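Local coordinates for protein alcohol dehydrogenase IV (Corynebacterium glutamicum, PDB 3IV7) that probably reduces maleylacetate with a nicotinamide cofactor, as a member of the iron-containing alcohol dehydrogenase family, at residues E197-L202 / A283-T288; A201-L206 / Q296-S301. All blocks are in the same frame, centred on the assembly; numbering follows the deposited sequence.

Interaction 1. Residues E197-L202 / A283-T288; sequences EGIRAL and AAAFGT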
loop_
_atom_site.group_PDB
_atom_site.type_symbol
_atom_site.label_atom_id
_atom_site.label_comp_id
_atom_site.label_asym_id
_atom_site.label_seq_id
_atom_site.Cartn_x
_atom_site.Cartn_y
_atom_site.Cartn_z
ATOM N N GLU A 197 -3.144 7.300 -7.720
ATOM C CA GLU A 197 -2.998 8.269 -6.647
ATOM C C GLU A 197 -1.745 9.091 -6.878
ATOM O O GLU A 197 -1.730 10.282 -6.610
ATOM C CB GLU A 197 -2.941 7.570 -5.289
ATOM C CG GLU A 197 -2.624 8.479 -4.095
ATOM C CD GLU A 197 -3.760 9.404 -3.684
ATOM O OE1 GLU A 197 -4.792 9.488 -4.406
ATOM O OE2 GLU A 197 -3.630 10.020 -2.570
ATOM N N GLY A 198 -0.694 8.457 -7.401
ATOM C CA GLY A 198 0.531 9.194 -7.749
ATOM C C GLY A 198 0.293 10.181 -8.888
ATOM O O GLY A 198 0.821 11.295 -8.866
ATOM N N ILE A 199 -0.478 9.756 -9.908
ATOM C CA ILE A 199 -0.818 10.633 -11.024
ATOM C C ILE A 199 -1.596 11.854 -10.505
ATOM O O ILE A 199 -1.285 12.985 -10.868
ATOM C CB ILE A 199 -1.659 9.936 -12.109
ATOM C CG1 ILE A 199 -0.860 8.815 -12.777
ATOM C CG2 ILE A 199 -2.124 10.955 -13.175
ATOM C CD1 ILE A 199 -1.693 7.937 -13.757
ATOM N N ARG A 200 -2.577 11.613 -9.641
ATOM C CA ARG A 200 -3.382 12.690 -9.086
ATOM C C ARG A 200 -2.514 13.723 -8.360
ATOM O O ARG A 200 -2.613 14.912 -8.643
ATOM C CB ARG A 200 -4.433 12.142 -8.109
ATOM C CG ARG A 200 -5.404 13.231 -7.549
ATOM C CD ARG A 200 -6.115 12.777 -6.258
ATOM N NE ARG A 200 -5.173 12.420 -5.191
ATOM C CZ ARG A 200 -4.522 13.292 -4.417
ATOM N NH1 ARG A 200 -4.666 14.606 -4.599
ATOM N NH2 ARG A 200 -3.679 12.848 -3.484
ATOM N N ALA A 201 -1.646 13.251 -7.459
ATOM C CA ALA A 201 -0.799 14.140 -6.661
ATOM C C ALA A 201 0.201 14.924 -7.496
ATOM O O ALA A 201 0.400 16.108 -7.264
ATOM C CB ALA A 201 -0.076 13.355 -5.536
ATOM N N LEU A 202 0.846 14.269 -8.451
ATOM C CA LEU A 202 1.814 14.942 -9.298
ATOM C C LEU A 202 1.178 15.944 -10.247
ATOM O O LEU A 202 1.723 17.025 -10.479
ATOM C CB LEU A 202 2.663 13.942 -10.057
ATOM C CG LEU A 202 3.691 13.262 -9.168
ATOM C CD1 LEU A 202 4.100 11.910 -9.707
ATOM C CD2 LEU A 202 4.910 14.182 -8.925
ATOM N N ALA A 283 -6.850 8.674 -17.158
ATOM C CA ALA A 283 -7.771 9.761 -17.506
ATOM C C ALA A 283 -8.504 10.287 -16.270
ATOM O O ALA A 283 -8.523 11.478 -16.033
ATOM C CB ALA A 283 -8.789 9.280 -18.574
ATOM N N ALA A 284 -9.103 9.381 -15.489
ATOM C CA ALA A 284 -9.788 9.763 -14.252
ATOM C C ALA A 284 -8.838 10.476 -13.279
ATOM O O ALA A 284 -9.201 11.458 -12.645
ATOM C CB ALA A 284 -10.379 8.533 -13.583
ATOM N N ALA A 285 -7.629 9.962 -13.156
ATOM C CA ALA A 285 -6.662 10.545 -12.267
ATOM C C ALA A 285 -6.279 11.945 -12.713
ATOM O O ALA A 285 -6.003 12.790 -11.886
ATOM C CB ALA A 285 -5.441 9.663 -12.174
ATOM N N PHE A 286 -6.214 12.167 -14.030
ATOM C CA PHE A 286 -5.924 13.492 -14.579
ATOM C C PHE A 286 -7.147 14.404 -14.511
ATOM O O PHE A 286 -7.014 15.615 -14.532
ATOM C CB PHE A 286 -5.433 13.413 -16.029
ATOM C CG PHE A 286 -3.951 13.098 -16.174
ATOM C CD1 PHE A 286 -3.003 13.972 -15.723
ATOM C CD2 PHE A 286 -3.539 11.964 -16.838
ATOM C CE1 PHE A 286 -1.658 13.695 -15.867
ATOM C CE2 PHE A 286 -2.193 11.667 -16.975
ATOM C CZ PHE A 286 -1.262 12.520 -16.521
ATOM N N GLY A 287 -8.340 13.816 -14.471
ATOM C CA GLY A 287 -9.582 14.607 -14.455
ATOM C C GLY A 287 -9.945 15.075 -15.859
ATOM O O GLY A 287 -10.560 16.112 -16.029
ATOM N N THR A 288 -9.589 14.269 -16.858
ATOM C CA THR A 288 -9.762 14.615 -18.249
ATOM C C THR A 288 -10.374 13.422 -18.979
ATOM O O THR A 288 -10.419 12.327 -18.445
ATOM C CB THR A 288 -8.400 14.983 -18.895
ATOM O OG1 THR A 288 -7.461 13.921 -18.682
ATOM C CG2 THR A 288 -7.830 16.279 -18.281
HETATM O O HOH W 1 -5.058 15.442 -10.822
#

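Interaction 2. Residues A201-L206 / Q296-S301; sequences ALNQGL and QRLRLS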
loop_
_atom_site.group_PDB
_atom_site.type_symbol
_atom_site.label_atom_id
_atom_site.label_comp_id
_atom_site.label_asym_id
_atom_site.label_seq_id
_atom_site.Cartn_x
_atom_site.Cartn_y
_atom_site.Cartn_z
ATOM N N ALA A 201 -1.646 13.251 -7.459
ATOM C CA ALA A 201 -0.799 14.140 -6.661
ATOM C C ALA A 201 0.201 14.924 -7.496
ATOM O O ALA A 201 0.400 16.108 -7.264
ATOM C CB ALA A 201 -0.076 13.355 -5.536
ATOM N N LEU A 202 0.846 14.269 -8.451
ATOM C CA LEU A 202 1.814 14.942 -9.298
ATOM C C LEU A 202 1.178 15.944 -10.247
ATOM O O LEU A 202 1.723 17.025 -10.479
ATOM C CB LEU A 202 2.663 13.942 -10.057
ATOM C CG LEU A 202 3.691 13.262 -9.168
ATOM C CD1 LEU A 202 4.100 11.910 -9.707
ATOM C CD2 LEU A 202 4.910 14.182 -8.925
ATOM N N ASN A 203 0.012 15.600 -10.769
ATOM C CA ASN A 203 -0.719 16.483 -11.687
ATOM C C ASN A 203 -1.176 17.758 -10.987
ATOM O O ASN A 203 -1.190 18.845 -11.572
ATOM C CB ASN A 203 -1.922 15.732 -12.258
ATOM C CG ASN A 203 -2.630 16.497 -13.253
ATOM O OD1 ASN A 203 -2.066 16.845 -14.307
ATOM N ND2 ASN A 203 -3.911 16.797 -12.976
ATOM N N GLN A 204 -1.504 17.623 -9.721
ATOM C CA GLN A 204 -1.910 18.754 -8.885
ATOM C C GLN A 204 -0.694 19.573 -8.465
ATOM O O GLN A 204 -0.698 20.799 -8.563
ATOM C CB GLN A 204 -2.634 18.236 -7.620
ATOM C CG GLN A 204 -4.052 17.736 -7.865
ATOM C CD GLN A 204 -5.023 18.865 -8.184
ATOM O OE1 GLN A 204 -5.066 19.903 -7.485
ATOM N NE2 GLN A 204 -5.801 18.682 -9.240
ATOM N N GLY A 205 0.373 18.868 -8.073
ATOM C CA GLY A 205 1.563 19.499 -7.480
ATOM C C GLY A 205 2.503 20.237 -8.423
ATOM O O GLY A 205 2.910 21.374 -8.140
ATOM N N LEU A 206 2.829 19.617 -9.556
ATOM C CA LEU A 206 3.818 20.173 -10.446
ATOM C C LEU A 206 3.452 21.564 -10.972
ATOM O O LEU A 206 4.296 22.444 -10.977
ATOM C CB LEU A 206 4.166 19.187 -11.597
ATOM C CG LEU A 206 4.734 17.815 -11.124
ATOM C CD1 LEU A 206 4.991 16.880 -12.297
ATOM C CD2 LEU A 206 6.008 17.963 -10.268
ATOM N N GLN A 296 -0.873 15.870 -21.722
ATOM C CA GLN A 296 -0.492 17.000 -22.580
ATOM C C GLN A 296 -0.789 18.357 -21.922
ATOM O O GLN A 296 0.026 19.277 -22.009
ATOM C CB GLN A 296 -1.158 16.899 -23.953
ATOM C CG GLN A 296 -0.641 15.761 -24.833
ATOM C CD GLN A 296 0.845 15.879 -25.179
ATOM O OE1 GLN A 296 1.704 15.373 -24.453
ATOM N NE2 GLN A 296 1.140 16.460 -26.346
ATOM N N ARG A 297 -1.933 18.467 -21.243
ATOM C CA ARG A 297 -2.261 19.676 -20.497
ATOM C C ARG A 297 -1.286 19.919 -19.374
ATOM O O ARG A 297 -0.943 21.064 -19.091
ATOM C CB ARG A 297 -3.662 19.597 -19.918
ATOM C CG ARG A 297 -4.711 19.715 -20.936
ATOM C CD ARG A 297 -6.087 19.548 -20.366
ATOM N NE ARG A 297 -7.098 19.535 -21.431
ATOM C CZ ARG A 297 -8.406 19.406 -21.234
ATOM N NH1 ARG A 297 -8.895 19.296 -20.004
ATOM N NH2 ARG A 297 -9.232 19.405 -22.275
ATOM N N LEU A 298 -0.882 18.860 -18.683
ATOM C CA LEU A 298 0.104 19.002 -17.641
ATOM C C LEU A 298 1.401 19.495 -18.234
ATOM O O LEU A 298 1.992 20.494 -17.745
ATOM C CB LEU A 298 0.325 17.693 -16.908
ATOM C CG LEU A 298 1.478 17.681 -15.908
ATOM C CD1 LEU A 298 1.273 18.719 -14.787
ATOM C CD2 LEU A 298 1.594 16.277 -15.341
ATOM N N ARG A 299 1.843 18.838 -19.300
ATOM C CA ARG A 299 3.116 19.193 -19.939
ATOM C C ARG A 299 3.157 20.637 -20.399
ATOM O O ARG A 299 4.146 21.349 -20.159
ATOM C CB ARG A 299 3.420 18.255 -21.098
ATOM C CG ARG A 299 3.756 16.824 -20.633
ATOM C CD ARG A 299 4.032 15.925 -21.773
ATOM N NE ARG A 299 5.254 16.311 -22.451
ATOM C CZ ARG A 299 5.378 16.524 -23.758
ATOM N NH1 ARG A 299 4.347 16.377 -24.596
ATOM N NH2 ARG A 299 6.559 16.868 -24.243
ATOM N N LEU A 300 2.092 21.093 -21.040
ATOM C CA LEU A 300 2.026 22.492 -21.438
ATOM C C LEU A 300 2.071 23.405 -20.198
ATOM O O LEU A 300 2.793 24.376 -20.170
ATOM C CB LEU A 300 0.751 22.757 -22.232
ATOM C CG LEU A 300 0.697 24.125 -22.897
ATOM C CD1 LEU A 300 1.925 24.308 -23.747
ATOM C CD2 LEU A 300 -0.576 24.271 -23.749
ATOM N N SER A 301 1.351 23.041 -19.138
ATOM C CA SER A 301 1.296 23.907 -17.958
ATOM C C SER A 301 2.619 23.976 -17.187
ATOM O O SER A 301 2.839 24.910 -16.442
ATOM C CB SER A 301 0.150 23.512 -17.030
ATOM O OG SER A 301 0.499 22.390 -16.244
#

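Interaction 1. Residues E197-L202 / A283-T288
The phenyl ring of F286 receives I199 on one face: the methyl CG2 stands over the middle of the ring, 3.7 Å from its centroid and only 7° off the normal, a CH-pi contact in which all six ring carbons lie nearly equally far from the methyl. The second flat group, the guanidinium of R200, is met at its edge and in its own plane by the carboxylate of E197, one turn earlier on the same helix. NE binds OE1 at 3.1 Å and NH2 binds OE2 at 3.0 Å, a side-on salt bridge in which both oxygens are approached from well above the carboxylate plane. The bend at chi3 and the double grip hold the arginine head away from the partner helix, and it is R200 CA, 3.8 Å from A285 O, that lies nearest it. With CG2 anti to the backbone N (CG1 at chi1 -65°), I199 sends this one methyl to both partners, reaching A285 CB at 3.7 Å. Beside this apolar patch, a water donates to A285 O at 3.0 Å and, more weakly, to R200 O, bridging the two backbone carbonyls between the helices. Just beyond F286 the helix stops in a Schellman motif, with G287 at positive phi and T288 N bonded to A283 O at 3.1 Å. The contact joins helices 189-211 and 276-286 in the helical C-terminal part of the protein; helix 164-181 packs on I199 and F286 through L175, while Y224 of helix 216-236 hydrogen-bonds E197 OE2.

Interaction 2. Residues A201-L206 / Q296-S301
N203 and L298 make the main contact between these two helices, and they also mark where the backbones come nearest, their CA atoms 6.5 Å apart. N203 extends its amide toward the partner helix because CG lies anti to the backbone N (chi1 -175°), and OD1 then rests alongside the leucine, 3.6 Å from L298 CB and 3.8 Å from L298 CD2. The two side chains run past one another in opposite directions, an oxygen lying against aliphatic carbon. L298 CD1 also comes within 4.1 Å of N203 O, the backbone carbonyl of the same asparagine. Such helix-against-helix packing builds the all-helical C-terminal domain of the iron-containing alcohol dehydrogenases; here helix 291-301 lies against helix 189-211, and L172 and L175 of helix 164-181 close over L298. L206 follows, pointing its CB at the partner helix, where it meets L298 CD1 more loosely at 4.3 Å. A222 of helix 216-236 and V302 also touch L206. On the far helix, at its last turn, S301 OG donates a hydrogen bond to L298 O, 2.8 Å away. Away from the contact, R299 NH1 binds Q296 OE1 at 2.8 Å, tying these two side chains together within helix 291-301.

Both interactions start from helix 189-211, interaction 1 using 197-202 and interaction 2 the overlapping 201-206, with A201 and L202 in common. Their partners, helices 276-286 and 291-301, follow each other in the chain, so the two consecutive helices lie against successive turns of one long helix. The centres are about 9 Å apart and each is about 17 Å from the centre of the chain. They also touch directly: F286 CD1 lies 3.3 Å from N203 OD1, and F286 CE1 approaches L298 CD2. Helix 164-181 touches both through L175, and with the F286 contacts this packs four helices together in the helical C-terminal region.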